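Local coordinates for probable phenazine-specific methyltransferase (Pseudomonas aeruginosa, PDB 2IP2), which transfers a methyl group from S-adenosyl-L-methionine to phenazine-1-carboxylate, giving 5-methylphenazine-1-carboxylate on the way to the virulence pigment pyocyanin, at residues 164-175 / 231-242; 309-318 / 326-334. All coordinates share one frame; numbering follows the deposited sequence.

Contact 1. Residues 164-175 / 231-242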
loop_
_atom_site.group_PDB
_atom_site.type_symbol
_atom_site.label_atom_id
_atom_site.label_comp_id
_atom_site.label_asym_id
_atom_site.label_seq_id
_atom_site.Cartn_x
_atom_site.Cartn_y
_atom_site.Cartn_z
ATOM N N LEU A 164 3.842 3.843 -34.434
ATOM C CA LEU A 164 3.124 3.983 -35.686
ATOM C C LEU A 164 3.706 5.149 -36.450
ATOM O O LEU A 164 4.173 6.114 -35.853
ATOM C CB LEU A 164 1.613 4.210 -35.448
ATOM C CG LEU A 164 0.818 3.302 -34.485
ATOM C CD1 LEU A 164 -0.668 3.500 -34.656
ATOM C CD2 LEU A 164 1.083 1.845 -34.704
ATOM N N ASP A 165 3.660 5.073 -37.780
ATOM C CA ASP A 165 4.178 6.133 -38.597
ATOM C C ASP A 165 3.043 7.121 -38.958
ATOM O O ASP A 165 2.148 6.796 -39.713
ATOM C CB ASP A 165 4.853 5.505 -39.856
ATOM C CG ASP A 165 5.690 6.512 -40.683
ATOM O OD1 ASP A 165 5.674 7.750 -40.453
ATOM O OD2 ASP A 165 6.381 6.022 -41.617
ATOM N N PHE A 166 3.067 8.321 -38.394
ATOM C CA PHE A 166 2.081 9.336 -38.757
ATOM C C PHE A 166 2.594 10.305 -39.819
ATOM O O PHE A 166 1.876 11.226 -40.207
ATOM C CB PHE A 166 1.602 10.112 -37.526
ATOM C CG PHE A 166 0.748 9.301 -36.619
ATOM C CD1 PHE A 166 1.340 8.441 -35.693
ATOM C CD2 PHE A 166 -0.645 9.424 -36.652
ATOM C CE1 PHE A 166 0.556 7.671 -34.819
ATOM C CE2 PHE A 166 -1.448 8.675 -35.781
ATOM C CZ PHE A 166 -0.850 7.803 -34.851
ATOM N N ARG A 167 3.846 10.124 -40.270
ATOM C CA ARG A 167 4.399 11.029 -41.291
ATOM C C ARG A 167 3.526 10.950 -42.545
ATOM O O ARG A 167 3.264 9.860 -43.098
ATOM C CB ARG A 167 5.863 10.710 -41.651
ATOM C CG ARG A 167 6.902 11.226 -40.671
ATOM C CD ARG A 167 8.312 10.677 -40.936
ATOM N NE ARG A 167 8.252 9.214 -41.076
ATOM C CZ ARG A 167 9.125 8.462 -41.744
ATOM N NH1 ARG A 167 10.174 9.019 -42.356
ATOM N NH2 ARG A 167 8.940 7.145 -41.796
ATOM N N GLY A 168 3.028 12.112 -42.939
ATOM C CA GLY A 168 2.263 12.226 -44.170
ATOM C C GLY A 168 0.826 11.839 -43.955
ATOM O O GLY A 168 -0.004 12.182 -44.777
ATOM N N ARG A 169 0.522 11.157 -42.846
ATOM C CA ARG A 169 -0.784 10.523 -42.697
ATOM C C ARG A 169 -1.830 11.353 -41.942
ATOM O O ARG A 169 -1.512 12.346 -41.297
ATOM C CB ARG A 169 -0.659 9.089 -42.149
ATOM C CG ARG A 169 0.117 8.127 -43.094
ATOM C CD ARG A 169 0.634 6.910 -42.328
ATOM N NE ARG A 169 1.552 6.049 -43.093
ATOM C CZ ARG A 169 2.843 6.318 -43.342
ATOM N NH1 ARG A 169 3.422 7.438 -42.907
ATOM N NH2 ARG A 169 3.567 5.463 -44.049
ATOM N N SER A 170 -3.084 10.945 -42.058
ATOM C CA SER A 170 -4.174 11.625 -41.358
ATOM C C SER A 170 -4.726 10.691 -40.245
ATOM O O SER A 170 -4.834 9.484 -40.423
ATOM C CB SER A 170 -5.289 12.025 -42.354
ATOM O OG SER A 170 -5.949 10.906 -42.938
ATOM N N PHE A 171 -5.098 11.249 -39.111
ATOM C CA PHE A 171 -5.740 10.399 -38.134
ATOM C C PHE A 171 -7.046 10.996 -37.638
ATOM O O PHE A 171 -7.283 12.194 -37.834
ATOM C CB PHE A 171 -4.781 10.121 -36.975
ATOM C CG PHE A 171 -4.400 11.345 -36.200
ATOM C CD1 PHE A 171 -5.199 11.779 -35.127
ATOM C CD2 PHE A 171 -3.268 12.097 -36.557
ATOM C CE1 PHE A 171 -4.887 12.884 -34.399
ATOM C CE2 PHE A 171 -2.909 13.225 -35.813
ATOM C CZ PHE A 171 -3.720 13.632 -34.732
ATOM N N VAL A 172 -7.873 10.160 -36.991
ATOM C CA VAL A 172 -9.144 10.608 -36.362
ATOM C C VAL A 172 -9.140 10.085 -34.937
ATOM O O VAL A 172 -9.062 8.870 -34.717
ATOM C CB VAL A 172 -10.420 10.125 -37.159
ATOM C CG1 VAL A 172 -11.745 10.517 -36.467
ATOM C CG2 VAL A 172 -10.414 10.641 -38.596
ATOM N N ASP A 173 -9.176 11.005 -33.982
ATOM C CA ASP A 173 -9.162 10.695 -32.567
ATOM C C ASP A 173 -10.633 10.601 -32.137
ATOM O O ASP A 173 -11.267 11.619 -31.889
ATOM C CB ASP A 173 -8.374 11.798 -31.805
ATOM C CG ASP A 173 -8.139 11.478 -30.318
ATOM O OD1 ASP A 173 -8.755 10.514 -29.826
ATOM O OD2 ASP A 173 -7.365 12.238 -29.622
ATOM N N VAL A 174 -11.190 9.379 -32.098
ATOM C CA VAL A 174 -12.602 9.244 -31.772
ATOM C C VAL A 174 -12.802 9.209 -30.218
ATOM O O VAL A 174 -12.229 8.374 -29.513
ATOM C CB VAL A 174 -13.350 8.108 -32.650
ATOM C CG1 VAL A 174 -12.509 7.591 -33.831
ATOM C CG2 VAL A 174 -13.849 6.990 -31.853
ATOM N N GLY A 175 -13.587 10.123 -29.678
ATOM C CA GLY A 175 -13.755 10.235 -28.235
ATOM C C GLY A 175 -12.556 10.871 -27.585
ATOM O O GLY A 175 -12.082 10.421 -26.539
ATOM N N PRO A 231 -15.577 11.105 -38.870
ATOM C CA PRO A 231 -14.864 11.760 -39.981
ATOM C C PRO A 231 -14.235 10.752 -40.950
ATOM O O PRO A 231 -13.715 9.684 -40.529
ATOM C CB PRO A 231 -13.791 12.630 -39.278
ATOM C CG PRO A 231 -14.351 12.895 -37.887
ATOM C CD PRO A 231 -15.180 11.653 -37.551
ATOM N N SER A 232 -14.333 11.076 -42.246
ATOM C CA SER A 232 -13.980 10.133 -43.311
ATOM C C SER A 232 -12.519 10.202 -43.778
ATOM O O SER A 232 -11.800 11.215 -43.581
ATOM C CB SER A 232 -14.914 10.297 -44.531
ATOM O OG SER A 232 -16.132 9.597 -44.359
ATOM N N ASN A 233 -12.120 9.121 -44.452
ATOM C CA ASN A 233 -10.848 9.044 -45.194
ATOM C C ASN A 233 -9.585 9.087 -44.323
ATOM O O ASN A 233 -8.516 9.426 -44.812
ATOM C CB ASN A 233 -10.774 10.178 -46.300
ATOM C CG ASN A 233 -9.883 9.767 -47.482
ATOM O OD1 ASN A 233 -9.865 8.575 -47.854
ATOM N ND2 ASN A 233 -9.123 10.730 -48.062
ATOM N N GLY A 234 -9.713 8.741 -43.037
ATOM C CA GLY A 234 -8.578 8.737 -42.126
ATOM C C GLY A 234 -7.720 7.535 -42.451
ATOM O O GLY A 234 -8.244 6.489 -42.784
ATOM N N ASP A 235 -6.409 7.694 -42.359
ATOM C CA ASP A 235 -5.464 6.564 -42.398
ATOM C C ASP A 235 -5.438 5.790 -41.074
ATOM O O ASP A 235 -5.324 4.550 -41.065
ATOM C CB ASP A 235 -4.050 7.040 -42.757
ATOM C CG ASP A 235 -4.005 7.738 -44.128
ATOM O OD1 ASP A 235 -4.540 7.147 -45.104
ATOM O OD2 ASP A 235 -3.469 8.853 -44.185
ATOM N N ILE A 236 -5.529 6.529 -39.965
ATOM C CA ILE A 236 -5.448 5.891 -38.635
ATOM C C ILE A 236 -6.639 6.387 -37.770
ATOM O O ILE A 236 -6.802 7.611 -37.585
ATOM C CB ILE A 236 -4.102 6.220 -37.948
ATOM C CG1 ILE A 236 -2.932 5.664 -38.764
ATOM C CG2 ILE A 236 -4.094 5.623 -36.519
ATOM C CD1 ILE A 236 -1.582 6.297 -38.471
ATOM N N TYR A 237 -7.445 5.451 -37.267
ATOM C CA TYR A 237 -8.600 5.734 -36.367
ATOM C C TYR A 237 -8.218 5.249 -34.970
ATOM O O TYR A 237 -8.102 4.053 -34.738
ATOM C CB TYR A 237 -9.868 5.010 -36.833
ATOM C CG TYR A 237 -10.442 5.763 -38.031
ATOM C CD1 TYR A 237 -9.796 5.719 -39.280
ATOM C CD2 TYR A 237 -11.602 6.538 -37.890
ATOM C CE1 TYR A 237 -10.323 6.466 -40.361
ATOM C CE2 TYR A 237 -12.124 7.262 -38.965
ATOM C CZ TYR A 237 -11.471 7.218 -40.191
ATOM O OH TYR A 237 -11.977 7.977 -41.251
ATOM N N LEU A 238 -8.052 6.207 -34.067
ATOM C CA LEU A 238 -7.585 5.941 -32.685
ATOM C C LEU A 238 -8.815 5.855 -31.823
ATOM O O LEU A 238 -9.630 6.795 -31.806
ATOM C CB LEU A 238 -6.752 7.137 -32.259
ATOM C CG LEU A 238 -5.539 7.424 -33.129
ATOM C CD1 LEU A 238 -5.156 8.901 -32.947
ATOM C CD2 LEU A 238 -4.418 6.410 -32.936
ATOM N N LEU A 239 -8.954 4.730 -31.106
ATOM C CA LEU A 239 -10.045 4.432 -30.197
ATOM C C LEU A 239 -9.413 4.259 -28.804
ATOM O O LEU A 239 -9.044 3.157 -28.438
ATOM C CB LEU A 239 -10.757 3.102 -30.625
ATOM C CG LEU A 239 -11.909 3.236 -31.639
ATOM C CD1 LEU A 239 -11.518 4.094 -32.852
ATOM C CD2 LEU A 239 -12.455 1.844 -32.089
ATOM N N SER A 240 -9.221 5.374 -28.087
ATOM C CA SER A 240 -8.440 5.359 -26.844
ATOM C C SER A 240 -9.412 5.410 -25.704
ATOM O O SER A 240 -10.198 6.372 -25.582
ATOM C CB SER A 240 -7.479 6.555 -26.793
ATOM O OG SER A 240 -6.826 6.702 -25.525
ATOM N N ARG A 241 -9.382 4.373 -24.879
ATOM C CA ARG A 241 -10.251 4.306 -23.714
ATOM C C ARG A 241 -11.703 4.611 -24.083
ATOM O O ARG A 241 -12.365 5.359 -23.383
ATOM C CB ARG A 241 -9.767 5.298 -22.642
ATOM C CG ARG A 241 -8.400 4.990 -22.129
ATOM C CD ARG A 241 -8.168 5.617 -20.742
ATOM N NE ARG A 241 -7.314 6.816 -20.780
ATOM C CZ ARG A 241 -5.985 6.789 -20.920
ATOM N NH1 ARG A 241 -5.352 5.622 -21.057
ATOM N NH2 ARG A 241 -5.277 7.927 -20.928
ATOM N N ILE A 242 -12.167 4.061 -25.203
ATOM C CA ILE A 242 -13.511 4.328 -25.671
ATOM C C ILE A 242 -14.347 3.036 -25.727
ATOM O O ILE A 242 -15.490 3.033 -25.345
ATOM C CB ILE A 242 -13.521 5.180 -26.987
ATOM C CG1 ILE A 242 -14.794 6.039 -27.076
ATOM C CG2 ILE A 242 -13.317 4.312 -28.218
ATOM C CD1 ILE A 242 -14.836 7.307 -26.151
HETATM O O HOH W 1 -1.788 10.137 -45.687
HETATM O O HOH W 2 -9.498 7.988 -29.017
#

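Contact 2. Residues 309-318 / 326-334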
loop_
_atom_site.group_PDB
_atom_site.type_symbol
_atom_site.label_atom_id
_atom_site.label_comp_id
_atom_site.label_asym_id
_atom_site.label_seq_id
_atom_site.Cartn_x
_atom_site.Cartn_y
_atom_site.Cartn_z
ATOM N N LEU A 309 -13.341 -7.062 -32.298
ATOM C CA LEU A 309 -12.761 -6.466 -33.531
ATOM C C LEU A 309 -13.137 -7.280 -34.766
ATOM O O LEU A 309 -13.631 -6.708 -35.745
ATOM C CB LEU A 309 -11.245 -6.337 -33.443
ATOM C CG LEU A 309 -10.807 -5.141 -32.546
ATOM C CD1 LEU A 309 -9.284 -5.130 -32.402
ATOM C CD2 LEU A 309 -11.294 -3.826 -33.115
ATOM N N GLY A 310 -12.912 -8.599 -34.694
ATOM C CA GLY A 310 -13.316 -9.541 -35.752
ATOM C C GLY A 310 -14.795 -9.447 -36.077
ATOM O O GLY A 310 -15.154 -9.429 -37.254
ATOM N N ARG A 311 -15.649 -9.351 -35.051
ATOM C CA ARG A 311 -17.102 -9.270 -35.233
ATOM C C ARG A 311 -17.405 -7.978 -35.998
ATOM O O ARG A 311 -18.359 -7.903 -36.790
ATOM C CB ARG A 311 -17.774 -9.243 -33.874
ATOM C CG ARG A 311 -18.918 -10.221 -33.646
ATOM C CD ARG A 311 -18.731 -11.037 -32.380
ATOM N NE ARG A 311 -18.778 -10.263 -31.130
ATOM C CZ ARG A 311 -17.979 -10.492 -30.081
ATOM N NH1 ARG A 311 -17.043 -11.443 -30.128
ATOM N NH2 ARG A 311 -18.121 -9.769 -28.984
ATOM N N GLY A 312 -16.558 -6.965 -35.803
ATOM C CA GLY A 312 -16.756 -5.703 -36.494
ATOM C C GLY A 312 -16.075 -5.644 -37.853
ATOM O O GLY A 312 -15.951 -4.568 -38.441
ATOM N N GLY A 313 -15.636 -6.795 -38.381
ATOM C CA GLY A 313 -14.998 -6.813 -39.702
ATOM C C GLY A 313 -13.570 -6.337 -39.699
ATOM O O GLY A 313 -13.100 -5.758 -40.694
ATOM N N PHE A 314 -12.876 -6.559 -38.576
ATOM C CA PHE A 314 -11.436 -6.305 -38.476
ATOM C C PHE A 314 -10.532 -7.519 -38.168
ATOM O O PHE A 314 -10.951 -8.453 -37.482
ATOM C CB PHE A 314 -11.145 -5.189 -37.468
ATOM C CG PHE A 314 -11.613 -3.853 -37.934
ATOM C CD1 PHE A 314 -10.806 -3.080 -38.772
ATOM C CD2 PHE A 314 -12.863 -3.391 -37.579
ATOM C CE1 PHE A 314 -11.262 -1.838 -39.237
ATOM C CE2 PHE A 314 -13.329 -2.150 -38.042
ATOM C CZ PHE A 314 -12.516 -1.387 -38.868
ATOM N N ALA A 315 -9.298 -7.454 -38.683
ATOM C CA ALA A 315 -8.228 -8.427 -38.449
ATOM C C ALA A 315 -7.065 -7.791 -37.670
ATOM O O ALA A 315 -6.446 -6.871 -38.159
ATOM C CB ALA A 315 -7.689 -8.940 -39.808
ATOM N N VAL A 316 -6.757 -8.310 -36.478
ATOM C CA VAL A 316 -5.610 -7.809 -35.699
ATOM C C VAL A 316 -4.307 -8.055 -36.392
ATOM O O VAL A 316 -4.002 -9.184 -36.802
ATOM C CB VAL A 316 -5.513 -8.426 -34.275
ATOM C CG1 VAL A 316 -4.310 -7.837 -33.549
ATOM C CG2 VAL A 316 -6.769 -8.137 -33.531
ATOM N N GLU A 317 -3.537 -6.985 -36.513
ATOM C CA GLU A 317 -2.220 -6.999 -37.137
ATOM C C GLU A 317 -1.090 -7.047 -36.108
ATOM O O GLU A 317 -0.046 -7.679 -36.311
ATOM C CB GLU A 317 -2.058 -5.741 -37.974
ATOM C CG GLU A 317 -0.605 -5.403 -38.298
ATOM C CD GLU A 317 -0.438 -4.009 -38.829
ATOM O OE1 GLU A 317 -1.325 -3.567 -39.604
ATOM O OE2 GLU A 317 0.562 -3.348 -38.451
ATOM N N ARG A 318 -1.292 -6.355 -34.989
ATOM C CA ARG A 318 -0.231 -6.206 -34.012
ATOM C C ARG A 318 -0.849 -5.997 -32.674
ATOM O O ARG A 318 -1.840 -5.281 -32.585
ATOM C CB ARG A 318 0.486 -4.895 -34.277
ATOM C CG ARG A 318 1.818 -4.975 -34.741
ATOM C CD ARG A 318 2.186 -3.576 -35.158
ATOM N NE ARG A 318 3.236 -3.073 -34.298
ATOM C CZ ARG A 318 3.806 -1.899 -34.458
ATOM N NH1 ARG A 318 3.417 -1.103 -35.444
ATOM N NH2 ARG A 318 4.769 -1.543 -33.626
ATOM N N THR A 326 -1.090 -0.613 -20.368
ATOM C CA THR A 326 -2.057 -0.321 -21.456
ATOM C C THR A 326 -1.658 -1.082 -22.711
ATOM O O THR A 326 -0.500 -1.447 -22.874
ATOM C CB THR A 326 -2.244 1.204 -21.765
ATOM O OG1 THR A 326 -2.659 1.409 -23.138
ATOM C CG2 THR A 326 -1.001 1.956 -21.549
ATOM N N ARG A 327 -2.628 -1.365 -23.562
ATOM C CA ARG A 327 -2.348 -2.192 -24.739
ATOM C C ARG A 327 -2.604 -1.357 -25.950
ATOM O O ARG A 327 -3.518 -0.518 -25.937
ATOM C CB ARG A 327 -3.308 -3.344 -24.808
ATOM C CG ARG A 327 -2.642 -4.627 -25.138
ATOM C CD ARG A 327 -2.790 -5.522 -23.917
ATOM N NE ARG A 327 -1.563 -6.228 -23.595
ATOM C CZ ARG A 327 -1.460 -7.127 -22.615
ATOM N NH1 ARG A 327 -2.509 -7.451 -21.861
ATOM N NH2 ARG A 327 -0.305 -7.707 -22.404
ATOM N N MET A 328 -1.864 -1.630 -27.022
ATOM C CA MET A 328 -2.177 -0.985 -28.307
ATOM C C MET A 328 -2.504 -2.139 -29.238
ATOM O O MET A 328 -1.661 -3.003 -29.435
ATOM C CB MET A 328 -0.994 -0.193 -28.859
ATOM C CG MET A 328 -1.308 0.443 -30.275
ATOM S SD MET A 328 0.085 1.391 -30.945
ATOM C CE MET A 328 1.132 0.040 -31.506
ATOM N N ILE A 329 -3.716 -2.159 -29.760
ATOM C CA ILE A 329 -4.141 -3.229 -30.703
ATOM C C ILE A 329 -4.379 -2.561 -32.077
ATOM O O ILE A 329 -5.300 -1.747 -32.213
ATOM C CB ILE A 329 -5.393 -3.941 -30.187
ATOM C CG1 ILE A 329 -5.101 -4.653 -28.831
ATOM C CG2 ILE A 329 -5.921 -4.968 -31.204
ATOM C CD1 ILE A 329 -6.385 -4.994 -28.021
ATOM N N VAL A 330 -3.546 -2.921 -33.074
ATOM C CA VAL A 330 -3.706 -2.395 -34.434
ATOM C C VAL A 330 -4.467 -3.427 -35.303
ATOM O O VAL A 330 -4.111 -4.622 -35.327
ATOM C CB VAL A 330 -2.362 -1.972 -35.063
ATOM C CG1 VAL A 330 -2.614 -1.281 -36.429
ATOM C CG2 VAL A 330 -1.614 -1.001 -34.134
ATOM N N ALA A 331 -5.531 -2.988 -35.975
ATOM C CA ALA A 331 -6.281 -3.914 -36.821
ATOM C C ALA A 331 -6.502 -3.257 -38.193
ATOM O O ALA A 331 -6.596 -2.026 -38.296
ATOM C CB ALA A 331 -7.599 -4.305 -36.172
ATOM N N ALA A 332 -6.513 -4.082 -39.241
ATOM C CA ALA A 332 -6.904 -3.616 -40.601
ATOM C C ALA A 332 -8.218 -4.245 -41.020
ATOM O O ALA A 332 -8.737 -5.173 -40.377
ATOM C CB ALA A 332 -5.817 -3.903 -41.620
ATOM N N ARG A 333 -8.781 -3.703 -42.092
ATOM C CA ARG A 333 -9.928 -4.315 -42.763
ATOM C C ARG A 333 -9.669 -5.799 -43.028
ATOM O O ARG A 333 -8.665 -6.160 -43.668
ATOM C CB ARG A 333 -10.162 -3.613 -44.101
ATOM C CG ARG A 333 -11.607 -3.636 -44.589
ATOM C CD ARG A 333 -11.748 -2.984 -45.971
ATOM N NE ARG A 333 -11.240 -1.604 -46.016
ATOM C CZ ARG A 333 -11.993 -0.507 -45.867
ATOM N NH1 ARG A 333 -13.304 -0.601 -45.659
ATOM N NH2 ARG A 333 -11.431 0.696 -45.933
ATOM N N ALA A 334 -10.527 -6.655 -42.487
ATOM C CA ALA A 334 -10.470 -8.083 -42.826
ATOM C C ALA A 334 -10.799 -8.270 -44.315
ATOM O O ALA A 334 -9.990 -8.840 -45.070
ATOM C CB ALA A 334 -11.422 -8.914 -41.947
ATOM O OXT ALA A 334 -11.868 -7.832 -44.785
#

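Contact 1. Residues 164-175 / 231-242
Strands 170-174 and 236-240 are neighbouring parallel strands at the middle of the class I methyltransferase sheet, where Val172 N gives its hydrogen to Ile236 O (2.8 Å) and Val172 O takes that of Leu238 N (2.9 Å). Val174 N continues the pattern to Leu238 O. At the entry to the strands Asp235 takes over from the backbone: its OD2 receives Ser170 N at 3.0 Å, nearly straight (165°), on the anti side of the carboxylate. In return Asp235 N reaches Ser170 OG, which chi1 of 66° sets between the serine's own N and carbonyl carbon; a water joins the same OD2 to Gly168 O.

On one face of the sheet Ile236 lays CD1 over the ring of Phe166, 3.9 Å from its centroid, while Leu238 CD1 meets Phe171 CD1 at 3.6 Å; helix 180-188 covers both phenylalanines. Across the sheet, the flat Tyr237 ring lies alongside Val172, whose CB and CG2 both touch it, and Val172 CG1 touches Pro231 CD. The phenol is held at its far end, giving a hydrogen bond to Pro231 O (2.5 Å) and accepting one from Gly234 N.

The middle of the pair is thus apolar on both faces with its backbone groups paired. Asp235 and Ser170 close the N-terminal end; the C-terminal end leads to Gly175 and Arg241 at the predicted S-adenosyl-L-methionine site.

Contact 2. Residues 309-318 / 326-334
Leu309, near the end of helix 302-311, puts CD1 3.6 Å from Ile329 CG2, packing the helix against the sheet face that carries Val316, Ile329 and Ala331. Ile329 CG2 also meets Val316 CG2 at 4.0 Å. This branch lies anti to its backbone N, with CG1 beside that N (chi1 -63°), which turns it to both partners. Ala331 CB packs on Phe314 CB; its small side chain suits a place where the two backbones come close, with the CA atoms of Val316 and Ala331 only 4.1 Å apart.

The backbone bonds make the antiparallel hairpin of strands 314-322 and 326-333 at the edge of the Rossmann-like sheet, with 326-333 the one strand of the sheet reversed, as in the class I methyltransferase fold (order 3-2-1-4-5-7-6). Ala315 N bonds Ala332 O (2.9 Å), and Ala332 N answers to Ala315 O. A classic beta bulge follows: Glu317 N binds Val330 O at 2.7 Å, Arg318 N adds a weak bond to the same oxygen, and Val330 N returns to Arg318 O. Where the helix ends, Gly313 adopts positive phi as the C-prime residue of a Schellman motif, and its carbonyl receives Ala334 N.

The two bulge residues themselves carry charge. Glu317, extended beside Val330, carries its carboxylate to a salt bridge with Arg267 on strand 267-272. Met328 CE rests over one face of the Arg318 guanidinium, whose NH1 hydrogen-bonds Leu163 O.

Both contacts belong to one mixed sheet, with strand 267-272 between them: it pairs in parallel with 236-240 of contact 1 and antiparallel with 326-333 of contact 2. Contact 1 joins two interior strands and buries more surface, and aromatic rings fill much of its packing; its ionic network stays local to the loop before strand 170-174. Contact 2 lies at the sheet's margin, with small alanines, a bulge in its pairing and charges that reach other elements. Their centres are about 14 Å apart, yet they meet through Leu164, whose CD2 lies 3.7 Å from Met328 CE. Contact 1 includes Arg241 of the predicted cofactor site; the side chain of Met328 in contact 2 stays about 11 Å from that of Arg241.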